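PDB 4QB7: fimbrium subunit Fim1C from Bacteroides vulgatus, which is probably a component of the tip of the fimbrium, a filamentous cell-surface appendage that mediates cell adhesion and biofilm formation. Local coordinates for residues Lys286-Tyr291 with Ile307-Val312; Ile188-Leu193 with Asp233-Thr238. All blocks are in the same frame, centred on the assembly; numbering follows the deposited sequence.

Contact 1: Lys286-Tyr291 with Ile307-Val312; sequences KLKINY and ITNKEV. With SO4 (sulfate ion), chain J; SO4 (sulfate ion), chain K.
Tyr291 and Ile307 pack side by side in an antiparallel beta hairpin, strand 286-296 against strand 301-313, that is interrupted by a G1 beta bulge where Asn309 and Lys310 both face Ile289. CB of Ile307 sits over one face of the tyrosine ring, 4.2 Å from its centroid and 19° off the normal, a CH-pi contact. Tyr291 OH donates to O4 of a sulfate, and that O4 lies in the ring plane at its edge. At the bulge Asn309 N is met by the side chain of Asn290. A chi1 of -65° sets the Asn290 amide beside its own backbone N, where OD1 accepts Asn309 N at 2.8 Å, the donor standing 39° above the amide plane, while ND2 turns to a second sulfate and gives O3 a bond of 2.7 Å. Were this residue an alanine, Asn309 N would probably lose its acceptor, the sulfate its amide donor, and the bulge its side-chain tie. On the same sheet face as Glu311, Lys288 runs alongside it, CE 4.0 Å from Glu311 CG; the ammonium makes its salt bridge with Glu228 and reaches Asn309 OD1 only weakly. Ile289, Val312 and Tyr291 share the other face, where Ile338 packs against all three. There the methyl CG2 of Ile289 meets CG2 of Val312 at 4.0 Å.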
# COMPACT_ATOMS: atom_id res chain seq x y z
N LYS A 286 -10.60 -3.22 13.48
CA LYS A 286 -12.02 -3.50 13.29
C LYS A 286 -12.62 -2.63 12.20
O LYS A 286 -12.08 -1.57 11.90
CB LYS A 286 -12.81 -3.22 14.59
CG LYS A 286 -12.49 -4.12 15.75
CD LYS A 286 -13.28 -3.67 16.96
CE LYS A 286 -12.49 -3.70 18.24
NZ LYS A 286 -12.37 -5.09 18.74
N LEU A 287 -13.77 -3.04 11.67
CA LEU A 287 -14.58 -2.27 10.73
C LEU A 287 -15.89 -1.85 11.42
O LEU A 287 -16.37 -2.58 12.28
CB LEU A 287 -14.90 -3.08 9.45
CG LEU A 287 -13.76 -3.55 8.56
CD1 LEU A 287 -14.31 -4.42 7.44
CD2 LEU A 287 -13.00 -2.40 7.96
N LYS A 288 -16.45 -0.69 11.07
CA LYS A 288 -17.75 -0.19 11.53
C LYS A 288 -18.58 -0.06 10.27
O LYS A 288 -18.22 0.71 9.38
CB LYS A 288 -17.63 1.14 12.31
CG LYS A 288 -16.82 1.08 13.62
CD LYS A 288 -17.44 0.16 14.66
CE LYS A 288 -16.83 0.34 16.02
NZ LYS A 288 -17.44 1.49 16.72
N ILE A 289 -19.61 -0.91 10.11
CA ILE A 289 -20.41 -0.94 8.89
C ILE A 289 -21.83 -0.46 9.14
O ILE A 289 -22.39 -0.63 10.24
CB ILE A 289 -20.36 -2.35 8.26
CG1 ILE A 289 -20.82 -2.33 6.77
CG2 ILE A 289 -21.09 -3.40 9.11
CD1 ILE A 289 -20.55 -3.60 5.95
N ASN A 290 -22.41 0.19 8.09
CA ASN A 290 -23.79 0.71 8.04
C ASN A 290 -24.50 0.07 6.87
O ASN A 290 -23.96 0.04 5.77
CB ASN A 290 -23.79 2.23 7.87
CG ASN A 290 -23.21 3.03 9.00
OD1 ASN A 290 -22.61 2.50 9.94
ND2 ASN A 290 -23.41 4.33 8.95
N TYR A 291 -25.67 -0.49 7.08
CA TYR A 291 -26.40 -1.16 6.00
C TYR A 291 -27.90 -1.13 6.27
O TYR A 291 -28.33 -0.99 7.42
CB TYR A 291 -25.91 -2.61 5.75
CG TYR A 291 -25.98 -3.53 6.94
CD1 TYR A 291 -24.98 -3.51 7.92
CD2 TYR A 291 -27.01 -4.45 7.08
CE1 TYR A 291 -25.03 -4.37 9.01
CE2 TYR A 291 -27.07 -5.31 8.18
CZ TYR A 291 -26.07 -5.27 9.14
OH TYR A 291 -26.10 -6.11 10.22
N ILE A 307 -29.21 -0.49 10.13
CA ILE A 307 -28.20 -0.85 11.14
C ILE A 307 -26.98 0.00 10.84
O ILE A 307 -26.48 -0.08 9.72
CB ILE A 307 -27.85 -2.37 11.20
CG1 ILE A 307 -29.05 -3.23 11.65
CG2 ILE A 307 -26.66 -2.63 12.11
CD1 ILE A 307 -29.65 -3.95 10.53
N THR A 308 -26.53 0.85 11.80
CA THR A 308 -25.34 1.69 11.65
C THR A 308 -24.35 1.44 12.80
O THR A 308 -24.77 1.05 13.87
CB THR A 308 -25.66 3.20 11.52
OG1 THR A 308 -26.06 3.77 12.78
CG2 THR A 308 -26.62 3.51 10.40
N ASN A 309 -23.05 1.72 12.56
CA ASN A 309 -21.95 1.62 13.52
C ASN A 309 -21.83 0.19 14.08
O ASN A 309 -21.43 0.01 15.23
CB ASN A 309 -22.08 2.69 14.65
CG ASN A 309 -20.78 3.08 15.34
OD1 ASN A 309 -19.71 3.24 14.72
ND2 ASN A 309 -20.86 3.30 16.66
N LYS A 310 -22.14 -0.82 13.25
CA LYS A 310 -22.03 -2.24 13.60
C LYS A 310 -20.54 -2.66 13.49
O LYS A 310 -19.90 -2.55 12.44
CB LYS A 310 -22.96 -3.09 12.71
CG LYS A 310 -22.74 -4.60 12.71
CD LYS A 310 -22.95 -5.26 14.07
CE LYS A 310 -23.45 -6.68 13.97
NZ LYS A 310 -24.84 -6.73 13.43
N GLU A 311 -20.00 -3.11 14.61
CA GLU A 311 -18.63 -3.53 14.78
C GLU A 311 -18.40 -4.90 14.15
O GLU A 311 -19.21 -5.82 14.33
CB GLU A 311 -18.31 -3.57 16.27
CG GLU A 311 -16.84 -3.59 16.57
CD GLU A 311 -16.55 -3.71 18.04
OE1 GLU A 311 -16.48 -4.86 18.55
OE2 GLU A 311 -16.36 -2.65 18.69
N VAL A 312 -17.31 -5.00 13.39
CA VAL A 312 -16.87 -6.21 12.71
C VAL A 312 -15.37 -6.33 12.99
O VAL A 312 -14.61 -5.49 12.54
CB VAL A 312 -17.19 -6.16 11.19
CG1 VAL A 312 -16.61 -7.35 10.46
CG2 VAL A 312 -18.68 -6.07 10.94
S SO4 J . -28.64 -8.76 10.74
O1 SO4 J . -29.33 -9.50 9.68
O2 SO4 J . -29.48 -8.81 11.94
O3 SO4 J . -27.31 -9.34 11.00
O4 SO4 J . -28.46 -7.38 10.35
S SO4 K . -25.12 5.94 6.36
O1 SO4 K . -26.20 5.10 6.00
O2 SO4 K . -25.41 6.47 7.68
O3 SO4 K . -23.94 5.13 6.42
O4 SO4 K . -24.97 7.03 5.36
O HOH W 1 -18.80 2.74 19.27
O HOH W 2 -19.78 -0.31 18.21

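Contact 2: Ile188-Leu193 with Asp233-Thr238; sequences IFVTGL and DFLNKT. With SO4 (sulfate ion), chain K.
A classic beta bulge in strand 186-196, where Thr191 and Gly192 both face Asn290 of the adjoining strand, meets the irregular loop segment 233-238 in this contact. The loop has no regular secondary structure here, but it folds back on itself through an inverse gamma turn centred on Asn236, closed by Lys237 N bonding to Leu235 O at 2.9 Å. That turn places Leu235 and Lys237 so that both of their side chains come down on the strand.

Leu235 carries the apolar half. Its side chain crosses that of Leu193 at about a right angle, with CD1 lying 3.9 Å from Leu193 CB and CD2 packing 4.0 Å from Leu193 CD2. The second of these approaches depends on the first torsion of Leu193 (chi1 -171°), which swings CG to the far side from its own N and carries the branched end alongside CD2 of Leu235. CD1 also passes close to the backbone of Gly192, and its approach to Val190 CG1 is looser, at 4.4 Å.

Lys237 supplies the polar half. Its chain, bent at chi2 and chi3, brings CE against the carbonyl oxygen of Thr191, while NZ gives that same oxygen a weak hydrogen bond of 3.3 Å. CB of Thr191 points away from the loop, and OG1 lies against O1 of the sulfate held by Asn290, at a distance too short to be taken literally; the ion probably came from the crystallisation liquor.

The contact thus lays the loop between strands 229-230 and 250-251 over strand 186-196. Ile250 touches both Leu235 and Lys237, Val190 packs on Leu261 of strand 259-270, and Leu193 rests against Ile289 of strand 286-296.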
# COMPACT_ATOMS: atom_id res chain seq x y z
N ILE A 188 -30.24 -5.90 0.45
CA ILE A 188 -29.33 -5.32 1.45
C ILE A 188 -28.48 -4.30 0.73
O ILE A 188 -27.89 -4.61 -0.32
CB ILE A 188 -28.44 -6.33 2.24
CG1 ILE A 188 -29.25 -7.38 2.95
CG2 ILE A 188 -27.51 -5.60 3.26
CD1 ILE A 188 -28.36 -8.41 3.60
N PHE A 189 -28.37 -3.10 1.31
CA PHE A 189 -27.56 -2.00 0.77
C PHE A 189 -26.55 -1.51 1.80
O PHE A 189 -26.93 -1.21 2.94
CB PHE A 189 -28.47 -0.85 0.33
CG PHE A 189 -29.46 -1.21 -0.75
CD1 PHE A 189 -29.09 -1.21 -2.09
CD2 PHE A 189 -30.77 -1.54 -0.42
CE1 PHE A 189 -30.02 -1.55 -3.08
CE2 PHE A 189 -31.70 -1.86 -1.41
CZ PHE A 189 -31.32 -1.84 -2.74
N VAL A 190 -25.27 -1.43 1.42
CA VAL A 190 -24.25 -0.91 2.33
C VAL A 190 -24.13 0.60 2.04
O VAL A 190 -24.06 1.00 0.87
CB VAL A 190 -22.91 -1.68 2.24
CG1 VAL A 190 -21.79 -0.95 2.99
CG2 VAL A 190 -23.08 -3.10 2.76
N THR A 191 -24.19 1.43 3.11
CA THR A 191 -24.21 2.89 2.98
C THR A 191 -23.00 3.57 3.64
O THR A 191 -22.76 4.75 3.41
CB THR A 191 -25.51 3.41 3.60
OG1 THR A 191 -25.57 2.96 4.96
CG2 THR A 191 -26.77 2.89 2.88
N GLY A 192 -22.29 2.85 4.48
CA GLY A 192 -21.16 3.43 5.20
C GLY A 192 -20.19 2.39 5.71
O GLY A 192 -20.55 1.23 5.90
N LEU A 193 -18.94 2.81 5.91
CA LEU A 193 -17.86 1.96 6.39
C LEU A 193 -16.77 2.83 7.00
O LEU A 193 -16.37 3.84 6.42
CB LEU A 193 -17.27 1.09 5.26
CG LEU A 193 -16.28 0.01 5.69
CD1 LEU A 193 -16.99 -1.20 6.25
CD2 LEU A 193 -15.46 -0.43 4.55
N ASP A 233 -16.98 7.68 1.79
CA ASP A 233 -16.91 8.34 0.48
C ASP A 233 -15.88 7.66 -0.46
O ASP A 233 -15.78 8.05 -1.63
CB ASP A 233 -16.60 9.84 0.62
CG ASP A 233 -17.67 10.63 1.33
OD1 ASP A 233 -18.87 10.34 1.10
OD2 ASP A 233 -17.32 11.51 2.13
N PHE A 234 -15.15 6.65 0.04
CA PHE A 234 -14.17 5.91 -0.74
C PHE A 234 -14.91 4.80 -1.49
O PHE A 234 -14.49 4.38 -2.58
CB PHE A 234 -13.05 5.35 0.16
CG PHE A 234 -12.04 4.49 -0.58
CD1 PHE A 234 -11.10 5.06 -1.44
CD2 PHE A 234 -12.07 3.09 -0.47
CE1 PHE A 234 -10.20 4.26 -2.15
CE2 PHE A 234 -11.15 2.29 -1.16
CZ PHE A 234 -10.23 2.88 -2.00
N LEU A 235 -16.02 4.35 -0.89
CA LEU A 235 -16.85 3.27 -1.41
C LEU A 235 -17.48 3.65 -2.75
O LEU A 235 -17.85 4.81 -2.98
CB LEU A 235 -17.93 2.83 -0.41
CG LEU A 235 -17.59 2.58 1.06
CD1 LEU A 235 -18.83 2.11 1.81
CD2 LEU A 235 -16.47 1.58 1.22
N ASN A 236 -17.60 2.65 -3.61
CA ASN A 236 -18.14 2.78 -4.95
C ASN A 236 -19.67 2.81 -4.94
O ASN A 236 -20.32 2.01 -5.62
CB ASN A 236 -17.60 1.61 -5.76
CG ASN A 236 -17.79 1.70 -7.25
OD1 ASN A 236 -17.99 2.77 -7.82
ND2 ASN A 236 -17.78 0.53 -7.87
N LYS A 237 -20.25 3.73 -4.14
CA LYS A 237 -21.70 3.91 -3.97
C LYS A 237 -22.30 4.46 -5.26
O LYS A 237 -21.65 5.23 -5.95
CB LYS A 237 -21.99 4.87 -2.79
CG LYS A 237 -21.96 4.17 -1.42
CD LYS A 237 -21.45 5.08 -0.31
CE LYS A 237 -22.49 5.91 0.38
NZ LYS A 237 -21.86 6.96 1.20
N THR A 238 -23.53 4.03 -5.60
CA THR A 238 -24.29 4.50 -6.76
C THR A 238 -25.70 4.86 -6.33
O THR A 238 -26.10 4.56 -5.20
CB THR A 238 -24.30 3.45 -7.91
OG1 THR A 238 -24.85 2.21 -7.45
CG2 THR A 238 -22.93 3.24 -8.54
S SO4 K . -25.12 5.94 6.36
O1 SO4 K . -26.20 5.10 6.00
O2 SO4 K . -25.41 6.47 7.68
O3 SO4 K . -23.94 5.13 6.42
O4 SO4 K . -24.97 7.03 5.36

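How the contacts relate
The centres of contacts 1 and 2 are 12 Å apart, and both reach the same antiparallel sheet. Strand 186-196 of contact 2 is the direct neighbour of strand 286-296 of contact 1, so the order across the sheet is 186-196, 286-296, 301-313, with the loop 233-238 laid against the first. Both segments of contact 2 precede those of contact 1 in sequence. Asn290 is the junction: its backbone pairs with Thr191 and Gly192, and its side-chain amide shares a sulfate with Thr191. The two bulges lie at adjacent positions, opposite Ile289 on the 301-313 side and opposite Asn290 on the 186-196 side, so the contacts form one continuous piece of sheet in the fimbrillin-like region.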